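Local atomic coordinates of epidermin biosynthesis protein EpiD (Staphylococcus aureus, PDB entry 3QJG), a protein that binds flavin mononucleotide and probably catalyses the oxidative decarboxylation of the C-terminal cysteine of the epidermin precursor peptide. Residues E111-F116 and Y139-Y144. Residues are numbered along the deposited sequence; the frame is centred on the assembly and turned at random.
Sequences EKLSIF and YGVSIY
Leu-113 to Phe-116 and Val-141 to Tyr-144 run side by side in parallel, and Ser-114 pairs with Ser-142 and Ile-115 with Ile-143 as a short parallel ladder. This pairing adds the short strand 142-143 to the mixed, largely parallel sheet of a Rossmann-like flavoprotein fold. The link is a right-handed beta-alpha-beta crossover, and helix 127-138 ends in a Schellman motif at Gly-140. Ser-142 N donates to Leu-113 O (3.0 Å), Ile-115 N to Ser-142 O (2.8 Å) and Tyr-144 N to Ile-115 O (2.9 Å). The last bond is almost straight, at 175°.

Ile-115, Val-141 and Ile-143 pack together under helix 127-138, where Leu-136 and Ile-133 cover them. Ile-115 CD1 reaches Val-141 CG1 at 3.7 Å. With chi1 at -179°, Val-141 turns CG1 toward the neighbouring strand, where it meets Leu-113 CD2 as well.

On the face of Ser-114 and Ser-142, water joins the strands. One water donates to Leu-113 O and bonds to Ser-142 OG. A second bonds to Ser-114 OG and, weakly, to Ser-142 OG.

The rings of Phe-116 and Tyr-144 are slid apart with little overlap, their planes at 29°. The closest touch between the two side chains is Phe-116 CD1 to Tyr-144 CB, at 3.4 Å.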
ATOM      1  N   GLU A 111     -38.209 -14.719 -17.500  1.00 23.96           N
ATOM      2  CA  GLU A 111     -39.069 -14.470 -18.655  1.00 24.35           C
ATOM      3  C   GLU A 111     -38.354 -13.674 -19.749  1.00 24.09           C
ATOM      4  O   GLU A 111     -38.832 -13.656 -20.892  1.00 23.28           O
ATOM      5  CB  GLU A 111     -40.391 -13.774 -18.238  1.00 24.96           C
ATOM      6  CG  GLU A 111     -40.329 -12.217 -18.136  1.00 26.70           C
ATOM      7  CD  GLU A 111     -39.673 -11.688 -16.822  1.00 29.09           C
ATOM      8  OE1 GLU A 111     -39.385 -12.503 -15.902  1.00 21.15           O
ATOM      9  OE2 GLU A 111     -39.459 -10.436 -16.722  1.00 27.58           O
ATOM     10  N   LYS A 112     -37.199 -13.063 -19.424  1.00 22.30           N
ATOM     11  CA  LYS A 112     -36.462 -12.311 -20.427  1.00 22.84           C
ATOM     12  C   LYS A 112     -35.150 -12.941 -20.832  1.00 21.33           C
ATOM     13  O   LYS A 112     -34.388 -12.307 -21.539  1.00 21.66           O
ATOM     14  CB  LYS A 112     -36.108 -10.924 -19.892  1.00 22.53           C
ATOM     15  CG  LYS A 112     -37.226 -10.144 -19.305  1.00 24.54           C
ATOM     16  CD  LYS A 112     -36.664  -8.787 -18.814  1.00 24.13           C
ATOM     17  CE  LYS A 112     -37.736  -7.774 -18.695  1.00 24.51           C
ATOM     18  NZ  LYS A 112     -37.154  -6.584 -18.130  1.00 20.89           N
ATOM     19  N   LEU A 113     -34.880 -14.170 -20.383  1.00 21.52           N
ATOM     20  CA  LEU A 113     -33.536 -14.655 -20.304  1.00 20.82           C
ATOM     21  C   LEU A 113     -33.224 -15.804 -21.225  1.00 21.72           C
ATOM     22  O   LEU A 113     -33.969 -16.804 -21.275  1.00 21.61           O
ATOM     23  CB  LEU A 113     -33.254 -15.068 -18.860  1.00 21.42           C
ATOM     24  CG  LEU A 113     -31.866 -15.638 -18.527  1.00 21.55           C
ATOM     25  CD1 LEU A 113     -31.000 -14.375 -18.432  1.00 18.75           C
ATOM     26  CD2 LEU A 113     -31.982 -16.467 -17.240  1.00 14.99           C
ATOM     27  N   SER A 114     -32.102 -15.657 -21.934  1.00 21.37           N
ATOM     28  CA  SER A 114     -31.625 -16.611 -22.939  1.00 21.59           C
ATOM     29  C   SER A 114     -30.211 -16.959 -22.547  1.00 20.54           C
ATOM     30  O   SER A 114     -29.420 -16.069 -22.303  1.00 18.13           O
ATOM     31  CB  SER A 114     -31.564 -15.992 -24.336  1.00 22.77           C
ATOM     32  OG  SER A 114     -32.838 -15.744 -24.862  1.00 23.80           O
ATOM     33  N   ILE A 115     -29.909 -18.261 -22.550  1.00 21.18           N
ATOM     34  CA  ILE A 115     -28.607 -18.787 -22.171  1.00 20.07           C
ATOM     35  C   ILE A 115     -27.971 -19.451 -23.404  1.00 20.14           C
ATOM     36  O   ILE A 115     -28.631 -20.224 -24.102  1.00 21.14           O
ATOM     37  CB  ILE A 115     -28.760 -19.795 -20.997  1.00 20.14           C
ATOM     38  CG1 ILE A 115     -29.288 -19.053 -19.749  1.00 21.39           C
ATOM     39  CG2 ILE A 115     -27.431 -20.455 -20.709  1.00 17.51           C
ATOM     40  CD1 ILE A 115     -29.684 -19.946 -18.536  1.00 20.06           C
ATOM     41  N   PHE A 116     -26.723 -19.073 -23.706  1.00 19.35           N
ATOM     42  CA  PHE A 116     -25.884 -19.655 -24.739  1.00 18.98           C
ATOM     43  C   PHE A 116     -24.731 -20.400 -24.090  1.00 19.92           C
ATOM     44  O   PHE A 116     -23.682 -19.829 -23.830  1.00 19.85           O
ATOM     45  CB  PHE A 116     -25.364 -18.557 -25.636  1.00 19.95           C
ATOM     46  CG  PHE A 116     -26.434 -17.826 -26.353  1.00 19.60           C
ATOM     47  CD1 PHE A 116     -26.845 -18.224 -27.619  1.00 21.48           C
ATOM     48  CD2 PHE A 116     -27.062 -16.736 -25.766  1.00 22.03           C
ATOM     49  CE1 PHE A 116     -27.845 -17.524 -28.282  1.00 21.92           C
ATOM     50  CE2 PHE A 116     -28.048 -15.987 -26.460  1.00 22.03           C
ATOM     51  CZ  PHE A 116     -28.448 -16.390 -27.700  1.00 21.16           C
ATOM     52  N   TYR A 139     -38.992 -23.585 -16.438  1.00 28.13           N
ATOM     53  CA  TYR A 139     -39.348 -22.321 -15.847  1.00 28.77           C
ATOM     54  C   TYR A 139     -39.325 -21.199 -16.818  1.00 28.27           C
ATOM     55  O   TYR A 139     -39.407 -20.027 -16.428  1.00 29.27           O
ATOM     56  CB  TYR A 139     -38.373 -21.944 -14.763  1.00 29.00           C
ATOM     57  CG  TYR A 139     -38.145 -22.955 -13.680  1.00 31.11           C
ATOM     58  CD1 TYR A 139     -39.171 -23.659 -13.103  1.00 34.89           C
ATOM     59  CD2 TYR A 139     -36.873 -23.107 -13.168  1.00 36.18           C
ATOM     60  CE1 TYR A 139     -38.906 -24.558 -12.070  1.00 38.72           C
ATOM     61  CE2 TYR A 139     -36.609 -23.962 -12.156  1.00 36.88           C
ATOM     62  CZ  TYR A 139     -37.605 -24.667 -11.607  1.00 37.76           C
ATOM     63  OH  TYR A 139     -37.223 -25.482 -10.604  1.00 42.97           O
ATOM     64  N   GLY A 140     -39.143 -21.542 -18.077  1.00 29.04           N
ATOM     65  CA  GLY A 140     -39.371 -20.623 -19.161  1.00 28.38           C
ATOM     66  C   GLY A 140     -38.157 -19.853 -19.572  1.00 27.15           C
ATOM     67  O   GLY A 140     -38.306 -18.830 -20.264  1.00 29.04           O
ATOM     68  N   VAL A 141     -36.959 -20.290 -19.154  1.00 25.48           N
ATOM     69  CA  VAL A 141     -35.716 -19.697 -19.697  1.00 23.90           C
ATOM     70  C   VAL A 141     -35.439 -20.302 -21.073  1.00 23.95           C
ATOM     71  O   VAL A 141     -35.517 -21.509 -21.275  1.00 23.55           O
ATOM     72  CB  VAL A 141     -34.493 -19.892 -18.694  1.00 24.41           C
ATOM     73  CG1 VAL A 141     -33.206 -19.262 -19.230  1.00 20.49           C
ATOM     74  CG2 VAL A 141     -34.848 -19.354 -17.305  1.00 21.64           C
ATOM     75  N   SER A 142     -35.096 -19.470 -22.046  1.00 24.21           N
ATOM     76  CA  SER A 142     -34.653 -20.000 -23.346  1.00 25.89           C
ATOM     77  C   SER A 142     -33.168 -20.488 -23.337  1.00 25.98           C
ATOM     78  O   SER A 142     -32.263 -19.728 -22.996  1.00 27.25           O
ATOM     79  CB  SER A 142     -34.818 -18.915 -24.409  1.00 25.93           C
ATOM     80  OG  SER A 142     -36.096 -18.318 -24.315  1.00 29.82           O
ATOM     81  N   ILE A 143     -32.926 -21.728 -23.753  1.00 26.26           N
ATOM     82  CA  ILE A 143     -31.578 -22.315 -23.844  1.00 25.10           C
ATOM     83  C   ILE A 143     -31.257 -22.545 -25.321  1.00 26.40           C
ATOM     84  O   ILE A 143     -31.982 -23.222 -25.995  1.00 25.03           O
ATOM     85  CB  ILE A 143     -31.522 -23.668 -23.156  1.00 26.07           C
ATOM     86  CG1 ILE A 143     -32.154 -23.539 -21.751  1.00 24.84           C
ATOM     87  CG2 ILE A 143     -30.068 -24.280 -23.203  1.00 22.53           C
ATOM     88  CD1 ILE A 143     -31.443 -22.489 -20.822  1.00 18.40           C
ATOM     89  N   TYR A 144     -30.213 -21.893 -25.826  1.00 26.75           N
ATOM     90  CA  TYR A 144     -29.801 -22.062 -27.197  1.00 28.31           C
ATOM     91  C   TYR A 144     -29.455 -23.549 -27.396  1.00 29.63           C
ATOM     92  O   TYR A 144     -28.811 -24.143 -26.536  1.00 28.12           O
ATOM     93  CB  TYR A 144     -28.620 -21.156 -27.555  1.00 27.89           C
ATOM     94  CG  TYR A 144     -28.282 -21.249 -29.020  1.00 27.14           C
ATOM     95  CD1 TYR A 144     -27.307 -22.124 -29.488  1.00 26.48           C
ATOM     96  CD2 TYR A 144     -28.961 -20.471 -29.938  1.00 29.06           C
ATOM     97  CE1 TYR A 144     -27.038 -22.230 -30.858  1.00 29.26           C
ATOM     98  CE2 TYR A 144     -28.715 -20.582 -31.306  1.00 30.06           C
ATOM     99  CZ  TYR A 144     -27.767 -21.448 -31.761  1.00 29.19           C
ATOM    100  OH  TYR A 144     -27.568 -21.481 -33.114  1.00 31.59           O
TER
HETATM  101  O   HOH W   1     -36.672 -16.637 -22.295  1.00 44.78           O
HETATM  102  O   HOH W   2     -34.682 -16.607 -26.674  1.00 31.20           O